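Local atomic coordinates of ATP-dependent Clp protease adapter protein ClpS 2 (Agrobacterium fabrum, PDB entry 4YJX), a protein that probably adjusts the substrate specificity of the ClpAP protease, delivering proteins to it by way of the N-terminal domain of the chaperone ClpA. Residues K25-N30 with M96-P101; R36-V41 with A91-M96. One frame throughout, in Å; residues are numbered along the deposited sequence.

Contact 1. Residues K25-N30 with M96-P101; sequences KVMLLN and MFTTEP. With NFA (phenylalanine amide), chain F.
Leu28 and Phe97 face each other across two antiparallel strands, and one methyl group of the leucine fills the hollow over the aromatic ring. Its CD1 lies 4.0 Å from the centroid of the Phe97 ring, 24° off the ring normal, a CH-pi contact displaced toward the CZ side. Chi1 of 166° with chi2 of 64° sets Leu28 CD1 over that face, where it also touches CZ of the bound phenylalanine amide; CD2 lies along the CE2 and CZ side of the same ligand ring. Val26 supplies a second bump on this side of the sheet: its CG1 meets the ring at the edge, 4.1 Å from Phe97 CD1. Helices 36-47 and 74-89 cover the same layer, with Leu43 and Ala84 against Phe97.

On the other face, Leu29 CD1 sits against the neighbouring Thr98 CG2, at 3.5 Å, and Met96 CG; Leu29 runs beside Met96 and crosses Thr98 at about a right angle. Farther along, Glu100 extends across to Lys25 in a salt bridge: NZ meets OE2 at 2.7 Å on its anti side, tilted out of the carboxylate plane. Met27 CG packs near Glu100 OE1.

Paired backbone bonds join Met27 N to Thr98 O at 2.8 Å and Thr98 N to Met27 O at 2.9 Å, and a water bridges Leu29 O and Met96 N. Asn30 OD1 accepts a hydrogen bond from the ligand N at 3.1 Å. This ladder is one of two strand pairings in the helix-backed antiparallel ClpS sheet, with strand 23-29 in the middle; its end and Asn30 border the phenylalanine amide site, consistent with the ClpS pocket for bulky N-terminal residues.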
ATOM      1  N   LYS A  25       9.611  -5.791   0.942  1.00 34.93           N
ATOM      2  CA  LYS A  25       8.441  -5.482   0.132  1.00 37.45           C
ATOM      3  C   LYS A  25       7.405  -4.744   0.966  1.00 31.90           C
ATOM      4  O   LYS A  25       7.103  -5.157   2.078  1.00 35.77           O
ATOM      5  CB  LYS A  25       7.822  -6.762  -0.440  1.00 32.32           C
ATOM      6  CG  LYS A  25       8.775  -7.606  -1.266  1.00 35.03           C
ATOM      7  CD  LYS A  25       8.075  -8.817  -1.860  1.00 33.90           C
ATOM      8  CE  LYS A  25       7.650  -9.789  -0.781  1.00 42.31           C
ATOM      9  NZ  LYS A  25       6.936 -10.969  -1.342  1.00 47.25           N
ATOM     10  N   VAL A  26       6.874  -3.649   0.431  1.00 28.88           N
ATOM     11  CA  VAL A  26       5.651  -3.053   0.965  1.00 22.77           C
ATOM     12  C   VAL A  26       4.457  -3.643   0.215  1.00 26.37           C
ATOM     13  O   VAL A  26       4.323  -3.452  -0.994  1.00 24.02           O
ATOM     14  CB  VAL A  26       5.641  -1.516   0.828  1.00 28.87           C
ATOM     15  CG1 VAL A  26       4.306  -0.939   1.282  1.00 25.42           C
ATOM     16  CG2 VAL A  26       6.782  -0.893   1.626  1.00 28.81           C
ATOM     17  N   MET A  27       3.603  -4.360   0.942  1.00 22.47           N
ATOM     18  CA  MET A  27       2.424  -5.007   0.363  1.00 24.98           C
ATOM     19  C   MET A  27       1.139  -4.237   0.644  1.00 30.56           C
ATOM     20  O   MET A  27       0.903  -3.804   1.771  1.00 31.64           O
ATOM     21  CB  MET A  27       2.266  -6.425   0.918  1.00 29.12           C
ATOM     22  CG  MET A  27       3.508  -7.294   0.811  1.00 24.65           C
ATOM     23  SD  MET A  27       4.010  -7.588  -0.883  1.00 36.90           S
ATOM     24  CE  MET A  27       2.562  -8.388  -1.557  1.00 25.58           C
ATOM     25  N   LEU A  28       0.314  -4.078  -0.389  1.00 31.61           N
ATOM     26  CA  LEU A  28      -1.062  -3.622  -0.228  1.00 25.63           C
ATOM     27  C   LEU A  28      -1.968  -4.839  -0.098  1.00 28.67           C
ATOM     28  O   LEU A  28      -1.938  -5.727  -0.947  1.00 28.04           O
ATOM     29  CB  LEU A  28      -1.502  -2.761  -1.413  1.00 30.39           C
ATOM     30  CG  LEU A  28      -3.008  -2.498  -1.545  1.00 33.41           C
ATOM     31  CD1 LEU A  28      -3.522  -1.691  -0.362  1.00 31.81           C
ATOM     32  CD2 LEU A  28      -3.335  -1.797  -2.856  1.00 34.06           C
ATOM     33  N   LEU A  29      -2.763  -4.879   0.967  1.00 25.87           N
ATOM     34  CA  LEU A  29      -3.689  -5.978   1.194  1.00 27.81           C
ATOM     35  C   LEU A  29      -5.103  -5.558   0.842  1.00 33.01           C
ATOM     36  O   LEU A  29      -5.511  -4.429   1.116  1.00 30.64           O
ATOM     37  CB  LEU A  29      -3.637  -6.444   2.647  1.00 25.71           C
ATOM     38  CG  LEU A  29      -2.251  -6.753   3.205  1.00 32.45           C
ATOM     39  CD1 LEU A  29      -2.391  -7.373   4.577  1.00 34.60           C
ATOM     40  CD2 LEU A  29      -1.486  -7.671   2.272  1.00 26.55           C
ATOM     41  N   ASN A  30      -5.851  -6.472   0.237  1.00 28.48           N
ATOM     42  CA  ASN A  30      -7.246  -6.214  -0.068  1.00 35.30           C
ATOM     43  C   ASN A  30      -8.118  -6.244   1.176  1.00 30.53           C
ATOM     44  O   ASN A  30      -7.782  -6.873   2.173  1.00 40.58           O
ATOM     45  CB  ASN A  30      -7.775  -7.232  -1.074  1.00 36.85           C
ATOM     46  CG  ASN A  30      -9.148  -6.863  -1.601  1.00 37.55           C
ATOM     47  OD1 ASN A  30      -9.377  -5.731  -2.023  1.00 39.64           O
ATOM     48  ND2 ASN A  30     -10.074  -7.808  -1.556  1.00 30.80           N
ATOM     49  N   MET A  96      -4.938  -1.838   4.911  1.00 31.65           N
ATOM     50  CA  MET A  96      -3.711  -2.334   5.510  1.00 29.46           C
ATOM     51  C   MET A  96      -2.562  -2.395   4.516  1.00 31.82           C
ATOM     52  O   MET A  96      -2.663  -3.029   3.466  1.00 32.08           O
ATOM     53  CB  MET A  96      -3.941  -3.722   6.104  1.00 26.65           C
ATOM     54  CG  MET A  96      -2.765  -4.236   6.907  1.00 37.86           C
ATOM     55  SD  MET A  96      -2.327  -3.169   8.291  1.00 37.58           S
ATOM     56  CE  MET A  96      -3.918  -2.988   9.091  1.00 41.91           C
ATOM     57  N   PHE A  97      -1.474  -1.715   4.860  1.00 27.93           N
ATOM     58  CA  PHE A  97      -0.202  -1.880   4.173  1.00 26.08           C
ATOM     59  C   PHE A  97       0.752  -2.577   5.126  1.00 32.73           C
ATOM     60  O   PHE A  97       0.913  -2.153   6.273  1.00 33.17           O
ATOM     61  CB  PHE A  97       0.392  -0.538   3.739  1.00 26.19           C
ATOM     62  CG  PHE A  97      -0.286   0.086   2.551  1.00 24.46           C
ATOM     63  CD1 PHE A  97       0.312   0.051   1.303  1.00 25.90           C
ATOM     64  CD2 PHE A  97      -1.506   0.728   2.686  1.00 27.77           C
ATOM     65  CE1 PHE A  97      -0.297   0.636   0.214  1.00 33.08           C
ATOM     66  CE2 PHE A  97      -2.119   1.318   1.595  1.00 27.23           C
ATOM     67  CZ  PHE A  97      -1.515   1.274   0.362  1.00 31.84           C
ATOM     68  N   THR A  98       1.387  -3.641   4.653  1.00 30.98           N
ATOM     69  CA  THR A  98       2.336  -4.379   5.475  1.00 31.32           C
ATOM     70  C   THR A  98       3.716  -4.394   4.829  1.00 27.80           C
ATOM     71  O   THR A  98       3.884  -3.977   3.682  1.00 27.42           O
ATOM     72  CB  THR A  98       1.875  -5.827   5.703  1.00 30.26           C
ATOM     73  OG1 THR A  98       2.135  -6.603   4.530  1.00 30.44           O
ATOM     74  CG2 THR A  98       0.396  -5.877   6.016  1.00 32.85           C
ATOM     75  N   THR A  99       4.700  -4.871   5.581  1.00 24.72           N
ATOM     76  CA  THR A  99       6.022  -5.114   5.037  1.00 27.80           C
ATOM     77  C   THR A  99       6.326  -6.586   5.182  1.00 29.51           C
ATOM     78  O   THR A  99       5.772  -7.260   6.044  1.00 31.62           O
ATOM     79  CB  THR A  99       7.124  -4.308   5.747  1.00 30.11           C
ATOM     80  OG1 THR A  99       7.422  -4.917   7.006  1.00 28.71           O
ATOM     81  CG2 THR A  99       6.702  -2.863   5.959  1.00 28.79           C
ATOM     82  N   GLU A 100       7.200  -7.087   4.327  1.00 29.09           N
ATOM     83  CA  GLU A 100       7.701  -8.434   4.478  1.00 35.65           C
ATOM     84  C   GLU A 100       9.021  -8.514   3.731  1.00 33.96           C
ATOM     85  O   GLU A 100       9.203  -7.837   2.721  1.00 29.60           O
ATOM     86  CB  GLU A 100       6.688  -9.467   3.964  1.00 40.07           C
ATOM     87  CG  GLU A 100       6.415  -9.414   2.475  1.00 46.78           C
ATOM     88  CD  GLU A 100       5.379 -10.442   2.028  1.00 45.23           C
ATOM     89  OE1 GLU A 100       4.283 -10.494   2.625  1.00 38.95           O
ATOM     90  OE2 GLU A 100       5.663 -11.197   1.074  1.00 42.63           O
ATOM     91  N   PRO A 101       9.959  -9.319   4.243  1.00 31.78           N
ATOM     92  CA  PRO A 101      11.276  -9.413   3.607  1.00 33.18           C
ATOM     93  C   PRO A 101      11.214 -10.126   2.264  1.00 37.07           C
ATOM     94  O   PRO A 101      10.232 -10.816   1.993  1.00 38.31           O
ATOM     95  CB  PRO A 101      12.096 -10.217   4.617  1.00 31.27           C
ATOM     96  CG  PRO A 101      11.092 -11.043   5.346  1.00 31.32           C
ATOM     97  CD  PRO A 101       9.829 -10.232   5.393  1.00 28.57           C
TER
HETATM   98  N   NFA F 202     -11.981  -4.238  -2.809  1.00 56.41           N
HETATM   99  CA  NFA F 202     -12.164  -2.930  -2.283  1.00 61.13           C
HETATM  100  C   NFA F 202     -13.553  -2.427  -2.600  1.00 74.99           C
HETATM  101  O   NFA F 202     -14.297  -3.077  -3.296  1.00 69.96           O
HETATM  102  CB  NFA F 202     -11.128  -2.010  -2.900  1.00 44.57           C
HETATM  103  CG  NFA F 202      -9.737  -2.252  -2.346  0.80 25.04           C
HETATM  104  CD1 NFA F 202      -9.526  -2.273  -1.018  0.80 36.38           C
HETATM  105  CD2 NFA F 202      -8.561  -2.455  -3.276  0.80 28.94           C
HETATM  106  CE1 NFA F 202      -8.141  -2.517  -0.461  0.80 40.01           C
HETATM  107  CE2 NFA F 202      -7.327  -2.670  -2.778  0.80 34.51           C
HETATM  108  CZ  NFA F 202      -7.098  -2.703  -1.287  0.80 41.11           C
HETATM  109  NXT NFA F 202     -13.985  -1.187  -2.066  1.00 97.26           N
HETATM  110  O   HOH W   1      -6.766  -3.486   3.237  1.00 24.25           O

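Contact 2. Residues R36-V41 with A91-M96; sequences REFVTV and AGFPLM. With NFA (phenylalanine amide), chain F.
Phe38 reaches from helix 36-47 to Phe93 in the loop that precedes strand 96-101, and the two rings form a T-shaped (edge-to-face) pair. The CB of Phe38 points toward the loop, and CG continues outward anti to the backbone N (chi1 180°). From CG onward the ring offers a face: Phe93 CE2 sits 3.8 Å above its plane, over the centre, at 3.9 Å from Phe38 CG. Phe38 CD1 also faces Phe93 CE2, whereas Phe38 CD2 and CE2 meet Phe93 CD2, with Phe38 CE2 to Phe93 CD2 at 3.7 Å. The ring planes meet at 65° and the centroids are 5.0 Å apart, which confirms that the edge of Phe93 is directed into the Phe38 face. At its own rim, Phe38 CE2 touches Leu95 CD2 at 4.1 Å, close to the ring plane, and Phe38 CZ ends obliquely against the CB of Ala91.

Helix 74-89 ends in a Schellman motif, with Gly92 at positive phi (87°), and Phe93 follows directly. On this side of the ClpS fold the helix after the first strand and the last loop border the phenylalanine amide site, consistent with the pocket for bulky N-terminal residues in ClpS proteins.

The next residue, Val39, divides its methyls. CG2 packs on Leu95 CD1 at 3.9 Å and also lies 3.8 Å from CE1 of the phenylalanine amide, while CG1 approaches the CE2 and CZ side of that ligand ring. Arg36 adds its CG against the ligand CB at 3.6 Å, and Met58 of helix 51-64 packs on both Arg36 and Val39.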
ATOM      1  N   ARG A  36     -12.272   1.900  -3.510  1.00 38.01           N
ATOM      2  CA  ARG A  36     -11.239   1.691  -4.518  1.00 30.92           C
ATOM      3  C   ARG A  36     -10.449   2.969  -4.787  1.00 37.00           C
ATOM      4  O   ARG A  36      -9.221   2.947  -4.818  1.00 39.32           O
ATOM      5  CB  ARG A  36     -11.861   1.176  -5.823  1.00 35.53           C
ATOM      6  CG  ARG A  36     -12.577  -0.164  -5.671  1.00 39.21           C
ATOM      7  CD  ARG A  36     -13.112  -0.705  -6.992  1.00 43.71           C
ATOM      8  NE  ARG A  36     -14.004   0.239  -7.659  1.00 61.76           N
ATOM      9  CZ  ARG A  36     -15.258   0.483  -7.289  1.00 72.34           C
ATOM     10  NH1 ARG A  36     -15.786  -0.140  -6.240  1.00 70.77           N
ATOM     11  NH2 ARG A  36     -15.986   1.361  -7.965  1.00 77.70           N
ATOM     12  N   GLU A  37     -11.149   4.083  -4.976  1.00 41.15           N
ATOM     13  CA  GLU A  37     -10.482   5.332  -5.319  1.00 35.75           C
ATOM     14  C   GLU A  37      -9.682   5.889  -4.144  1.00 37.55           C
ATOM     15  O   GLU A  37      -8.647   6.525  -4.341  1.00 39.16           O
ATOM     16  CB  GLU A  37     -11.494   6.369  -5.802  1.00 33.57           C
ATOM     17  CG  GLU A  37     -10.858   7.649  -6.330  1.00 41.68           C
ATOM     18  CD  GLU A  37      -9.947   7.404  -7.526  1.00 45.81           C
ATOM     19  OE1 GLU A  37     -10.140   6.387  -8.224  1.00 44.32           O
ATOM     20  OE2 GLU A  37      -9.036   8.221  -7.770  1.00 49.06           O
ATOM     21  N   PHE A  38     -10.143   5.649  -2.922  1.00 35.51           N
ATOM     22  CA  PHE A  38      -9.381   6.080  -1.759  1.00 28.88           C
ATOM     23  C   PHE A  38      -8.022   5.383  -1.712  1.00 33.31           C
ATOM     24  O   PHE A  38      -6.995   6.020  -1.466  1.00 29.89           O
ATOM     25  CB  PHE A  38     -10.143   5.807  -0.469  1.00 26.99           C
ATOM     26  CG  PHE A  38      -9.397   6.231   0.758  1.00 28.97           C
ATOM     27  CD1 PHE A  38      -9.411   7.558   1.171  1.00 32.22           C
ATOM     28  CD2 PHE A  38      -8.664   5.313   1.489  1.00 26.65           C
ATOM     29  CE1 PHE A  38      -8.716   7.954   2.299  1.00 31.65           C
ATOM     30  CE2 PHE A  38      -7.966   5.700   2.621  1.00 26.37           C
ATOM     31  CZ  PHE A  38      -7.991   7.021   3.028  1.00 28.58           C
ATOM     32  N   VAL A  39      -8.021   4.072  -1.939  1.00 33.71           N
ATOM     33  CA  VAL A  39      -6.781   3.310  -1.978  1.00 31.10           C
ATOM     34  C   VAL A  39      -5.853   3.953  -3.002  1.00 32.53           C
ATOM     35  O   VAL A  39      -4.658   4.137  -2.756  1.00 34.53           O
ATOM     36  CB  VAL A  39      -7.037   1.823  -2.334  1.00 33.98           C
ATOM     37  CG1 VAL A  39      -5.729   1.061  -2.528  1.00 25.77           C
ATOM     38  CG2 VAL A  39      -7.884   1.155  -1.255  1.00 32.68           C
ATOM     39  N   THR A  40      -6.427   4.326  -4.139  1.00 32.04           N
ATOM     40  CA  THR A  40      -5.668   4.890  -5.245  1.00 32.44           C
ATOM     41  C   THR A  40      -4.970   6.193  -4.864  1.00 33.25           C
ATOM     42  O   THR A  40      -3.783   6.360  -5.141  1.00 33.93           O
ATOM     43  CB  THR A  40      -6.581   5.132  -6.468  1.00 39.63           C
ATOM     44  OG1 THR A  40      -7.137   3.882  -6.892  1.00 40.64           O
ATOM     45  CG2 THR A  40      -5.807   5.755  -7.631  1.00 39.39           C
ATOM     46  N   VAL A  41      -5.689   7.114  -4.225  1.00 30.83           N
ATOM     47  CA  VAL A  41      -5.097   8.404  -3.887  1.00 30.29           C
ATOM     48  C   VAL A  41      -4.112   8.259  -2.726  1.00 33.93           C
ATOM     49  O   VAL A  41      -3.181   9.058  -2.604  1.00 37.33           O
ATOM     50  CB  VAL A  41      -6.171   9.469  -3.545  1.00 31.44           C
ATOM     51  CG1 VAL A  41      -7.036   9.758  -4.778  1.00 31.16           C
ATOM     52  CG2 VAL A  41      -7.025   9.036  -2.371  1.00 36.82           C
ATOM     53  N   ALA A  91      -9.561   7.244   8.732  1.00 34.12           N
ATOM     54  CA  ALA A  91     -10.748   7.495   7.914  1.00 38.45           C
ATOM     55  C   ALA A  91     -11.847   6.483   8.215  1.00 37.05           C
ATOM     56  O   ALA A  91     -12.940   6.557   7.655  1.00 36.37           O
ATOM     57  CB  ALA A  91     -10.400   7.453   6.443  1.00 38.10           C
ATOM     58  N   GLY A  92     -11.552   5.535   9.097  1.00 32.64           N
ATOM     59  CA  GLY A  92     -12.504   4.504   9.462  1.00 37.27           C
ATOM     60  C   GLY A  92     -12.469   3.299   8.536  1.00 41.10           C
ATOM     61  O   GLY A  92     -13.446   2.552   8.445  1.00 43.62           O
ATOM     62  N   PHE A  93     -11.343   3.105   7.855  1.00 39.51           N
ATOM     63  CA  PHE A  93     -11.181   1.987   6.928  1.00 36.20           C
ATOM     64  C   PHE A  93     -10.206   0.944   7.473  1.00 35.50           C
ATOM     65  O   PHE A  93      -9.264   1.281   8.200  1.00 31.36           O
ATOM     66  CB  PHE A  93     -10.686   2.483   5.565  1.00 36.21           C
ATOM     67  CG  PHE A  93     -11.614   3.451   4.896  1.00 31.31           C
ATOM     68  CD1 PHE A  93     -12.982   3.255   4.926  1.00 33.87           C
ATOM     69  CD2 PHE A  93     -11.117   4.565   4.246  1.00 33.07           C
ATOM     70  CE1 PHE A  93     -13.837   4.151   4.315  1.00 37.12           C
ATOM     71  CE2 PHE A  93     -11.967   5.467   3.634  1.00 40.64           C
ATOM     72  CZ  PHE A  93     -13.327   5.261   3.669  1.00 38.13           C
ATOM     73  N   PRO A  94     -10.418  -0.332   7.114  1.00 37.92           N
ATOM     74  CA  PRO A  94      -9.478  -1.383   7.520  1.00 36.25           C
ATOM     75  C   PRO A  94      -8.265  -1.487   6.590  1.00 31.86           C
ATOM     76  O   PRO A  94      -7.545  -2.476   6.653  1.00 34.35           O
ATOM     77  CB  PRO A  94     -10.339  -2.652   7.460  1.00 29.29           C
ATOM     78  CG  PRO A  94     -11.332  -2.373   6.381  1.00 32.79           C
ATOM     79  CD  PRO A  94     -11.581  -0.883   6.391  1.00 36.06           C
ATOM     80  N   LEU A  95      -8.052  -0.483   5.743  1.00 35.56           N
ATOM     81  CA  LEU A  95      -6.942  -0.495   4.789  1.00 34.22           C
ATOM     82  C   LEU A  95      -5.617  -0.838   5.457  1.00 35.26           C
ATOM     83  O   LEU A  95      -5.214  -0.206   6.438  1.00 32.50           O
ATOM     84  CB  LEU A  95      -6.820   0.860   4.084  1.00 28.41           C
ATOM     85  CG  LEU A  95      -5.700   0.951   3.039  1.00 28.40           C
ATOM     86  CD1 LEU A  95      -5.890  -0.055   1.903  1.00 24.70           C
ATOM     87  CD2 LEU A  95      -5.610   2.350   2.481  1.00 27.43           C
ATOM     88  N   MET A  96      -4.938  -1.838   4.911  1.00 31.65           N
ATOM     89  CA  MET A  96      -3.711  -2.334   5.510  1.00 29.46           C
ATOM     90  C   MET A  96      -2.562  -2.395   4.516  1.00 31.82           C
ATOM     91  O   MET A  96      -2.663  -3.029   3.466  1.00 32.08           O
ATOM     92  CB  MET A  96      -3.941  -3.722   6.104  1.00 26.65           C
ATOM     93  CG  MET A  96      -2.765  -4.236   6.907  1.00 37.86           C
ATOM     94  SD  MET A  96      -2.327  -3.169   8.291  1.00 37.58           S
ATOM     95  CE  MET A  96      -3.918  -2.988   9.091  1.00 41.91           C
TER
HETATM   96  N   NFA F 202     -11.981  -4.238  -2.809  1.00 56.41           N
HETATM   97  CA  NFA F 202     -12.164  -2.930  -2.283  1.00 61.13           C
HETATM   98  C   NFA F 202     -13.553  -2.427  -2.600  1.00 74.99           C
HETATM   99  O   NFA F 202     -14.297  -3.077  -3.296  1.00 69.96           O
HETATM  100  CB  NFA F 202     -11.128  -2.010  -2.900  1.00 44.57           C
HETATM  101  CG  NFA F 202      -9.737  -2.252  -2.346  0.80 25.04           C
HETATM  102  CD1 NFA F 202      -9.526  -2.273  -1.018  0.80 36.38           C
HETATM  103  CD2 NFA F 202      -8.561  -2.455  -3.276  0.80 28.94           C
HETATM  104  CE1 NFA F 202      -8.141  -2.517  -0.461  0.80 40.01           C
HETATM  105  CE2 NFA F 202      -7.327  -2.670  -2.778  0.80 34.51           C
HETATM  106  CZ  NFA F 202      -7.098  -2.703  -1.287  0.80 41.11           C
HETATM  107  NXT NFA F 202     -13.985  -1.187  -2.066  1.00 97.26           N

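From the N terminus, strand 23-29 comes first and pairs with strand 96-101, the last of the chain, so contact 1 closes a loop of 65 residues between its segments. Helix 36-47 follows, and its first turns meet residues 91-96 in contact 2, which is nested inside that larger loop and holds 49 residues, mostly helical. Met96 belongs to both, as the last loop there passes into the final strand. The centres lie about 14 Å apart, yet the contacts touch: Leu28 CD1 meets Leu95 CD1, and Leu28 CD2 meets Val39 CG1, both at 3.7 Å. Sheet, helix and loop thereby converge on the phenylalanine amide, which both contacts reach.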